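Local coordinates for protein GH86A beta-porphyranase (Bacteroides plebeius, PDB 4AW7) that cleaves the sulfated red-seaweed polysaccharide porphyran by hydrolysing its beta-D-galactose-(1->4)-alpha-L-galactose-6-sulfate linkages, at residues P442-S447 with I456-D461. Sequence-based numbering, arbitrary orientation.
Sequences PSMPES and IVLVAD
Met444 and Leu458 meet in the buried interior of a beta-sandwich domain, where the connection between strands 433-441 and 447-450 lies over one face of strand 454-462. No hydrogen bond joins the two segments, and the nearest CA atoms, those of Met444 and Ala460, are 8.5 Å apart. That gap is too wide for backbone pairing, and apolar side chains bridge it.

Met444 does most of the reaching. Its CB does not aim at the strand, but CG lies anti to the backbone N (chi1 -170°) and carries the chain onward. Bends at chi2 (70°) and chi3 (52°) then fold the end of the chain back. SD comes to 3.8 Å from CD1 of Leu458, the two side chains crossing at a slant, and the terminal CE turns along the strand to sit 4.3 Å from CB of Ala460. An unbranched, flexible thioether suits this place, because one chain can touch two residues of the strand that point to the same side. Val459, between them, faces away toward strand 392-399.

Leu458 divides its branches: CD1 takes the sulfur, while CD2 approaches CD of Pro445 at 4.5 Å, a looser contact. Proline fits here as a compact apolar ring whose CB is directed at the strand and whose nitrogen has no hydrogen needing an acceptor. Alanine is apt opposite the methionine, since its short methyl leaves room for CE.

Val418 touches both Met444 and Ala460, as does Val421 of strand 421-429, and Leu409 packs on Leu458. At the far end of the segment, Asp461 turns to polar partners, OD1 forming a salt bridge with NH1 of Arg392 and OD2 accepting a hydrogen bond from ND2 of Asn420.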
loop_
_atom_site.group_PDB
_atom_site.type_symbol
_atom_site.label_atom_id
_atom_site.label_comp_id
_atom_site.label_asym_id
_atom_site.label_seq_id
_atom_site.Cartn_x
_atom_site.Cartn_y
_atom_site.Cartn_z
ATOM N N PRO A 442 20.657 -10.308 -25.612
ATOM C CA PRO A 442 21.759 -11.293 -25.626
ATOM C C PRO A 442 22.659 -11.305 -24.417
ATOM O O PRO A 442 23.489 -12.184 -24.266
ATOM C CB PRO A 442 22.550 -10.865 -26.863
ATOM C CG PRO A 442 22.263 -9.443 -27.023
ATOM C CD PRO A 442 20.831 -9.267 -26.632
ATOM N N SER A 443 22.500 -10.304 -23.546
ATOM C CA SER A 443 23.270 -10.198 -22.320
ATOM C C SER A 443 22.513 -9.257 -21.396
ATOM O O SER A 443 21.643 -8.511 -21.841
ATOM C CB SER A 443 24.673 -9.659 -22.611
ATOM O OG SER A 443 24.634 -8.465 -23.349
ATOM N N MET A 444 22.823 -9.301 -20.112
ATOM C CA MET A 444 22.254 -8.305 -19.220
ATOM C C MET A 444 22.731 -6.947 -19.689
ATOM O O MET A 444 23.916 -6.759 -19.904
ATOM C CB MET A 444 22.712 -8.519 -17.788
ATOM C CG MET A 444 21.946 -7.641 -16.820
ATOM S SD MET A 444 20.224 -8.140 -16.632
ATOM C CE MET A 444 20.439 -9.794 -16.267
ATOM N N PRO A 445 21.824 -5.972 -19.814
ATOM C CA PRO A 445 22.307 -4.673 -20.304
ATOM C C PRO A 445 23.287 -3.946 -19.368
ATOM O O PRO A 445 23.179 -4.067 -18.157
ATOM C CB PRO A 445 21.028 -3.873 -20.440
ATOM C CG PRO A 445 19.944 -4.877 -20.584
ATOM C CD PRO A 445 20.359 -6.025 -19.722
ATOM N N GLU A 446 24.235 -3.212 -19.956
ATOM C CA GLU A 446 25.213 -2.393 -19.232
ATOM C C GLU A 446 24.479 -1.217 -18.586
ATOM O O GLU A 446 24.778 -0.801 -17.466
ATOM C CB GLU A 446 26.312 -1.879 -20.169
ATOM N N SER A 447 23.553 -0.670 -19.349
ATOM C CA SER A 447 22.680 0.373 -18.841
ATOM C C SER A 447 21.326 0.232 -19.513
ATOM O O SER A 447 21.188 -0.377 -20.593
ATOM C CB SER A 447 23.279 1.764 -19.085
ATOM O OG SER A 447 23.339 2.070 -20.461
ATOM N N ILE A 456 10.008 -1.879 -16.005
ATOM C CA ILE A 456 10.727 -2.947 -16.694
ATOM C C ILE A 456 10.935 -4.105 -15.714
ATOM O O ILE A 456 11.307 -3.901 -14.549
ATOM C CB ILE A 456 12.124 -2.416 -17.222
ATOM C CG1 ILE A 456 11.893 -1.360 -18.333
ATOM C CG2 ILE A 456 13.046 -3.527 -17.711
ATOM C CD1 ILE A 456 13.118 -0.494 -18.669
ATOM N N VAL A 457 10.742 -5.321 -16.193
ATOM C CA VAL A 457 11.104 -6.531 -15.479
ATOM C C VAL A 457 12.000 -7.350 -16.391
ATOM O O VAL A 457 11.601 -7.732 -17.508
ATOM C CB VAL A 457 9.855 -7.339 -15.039
ATOM C CG1 VAL A 457 10.237 -8.685 -14.462
ATOM C CG2 VAL A 457 9.022 -6.551 -14.052
ATOM N N LEU A 458 13.225 -7.559 -15.936
ATOM C CA LEU A 458 14.172 -8.453 -16.583
ATOM C C LEU A 458 14.077 -9.825 -15.927
ATOM O O LEU A 458 14.045 -9.938 -14.695
ATOM C CB LEU A 458 15.573 -7.909 -16.387
ATOM C CG LEU A 458 15.882 -6.567 -17.053
ATOM C CD1 LEU A 458 17.098 -5.905 -16.438
ATOM C CD2 LEU A 458 16.119 -6.764 -18.525
ATOM N N VAL A 459 14.013 -10.862 -16.763
ATOM C CA VAL A 459 13.902 -12.250 -16.319
ATOM C C VAL A 459 15.093 -12.976 -16.910
ATOM O O VAL A 459 15.384 -12.843 -18.108
ATOM C CB VAL A 459 12.592 -12.903 -16.766
ATOM C CG1 VAL A 459 12.490 -14.361 -16.224
ATOM C CG2 VAL A 459 11.421 -12.047 -16.380
ATOM N N ALA A 460 15.808 -13.715 -16.082
ATOM C CA ALA A 460 17.001 -14.410 -16.574
ATOM C C ALA A 460 17.202 -15.715 -15.846
ATOM O O ALA A 460 16.654 -15.924 -14.756
ATOM C CB ALA A 460 18.217 -13.520 -16.368
ATOM N N ASP A 461 18.002 -16.604 -16.438
ATOM C CA ASP A 461 18.454 -17.801 -15.748
ATOM C C ASP A 461 19.686 -17.471 -14.994
ATOM O O ASP A 461 20.502 -16.680 -15.438
ATOM C CB ASP A 461 18.782 -18.954 -16.719
ATOM C CG ASP A 461 17.593 -19.466 -17.487
ATOM O OD1 ASP A 461 16.463 -19.285 -17.054
ATOM O OD2 ASP A 461 17.812 -20.118 -18.550
#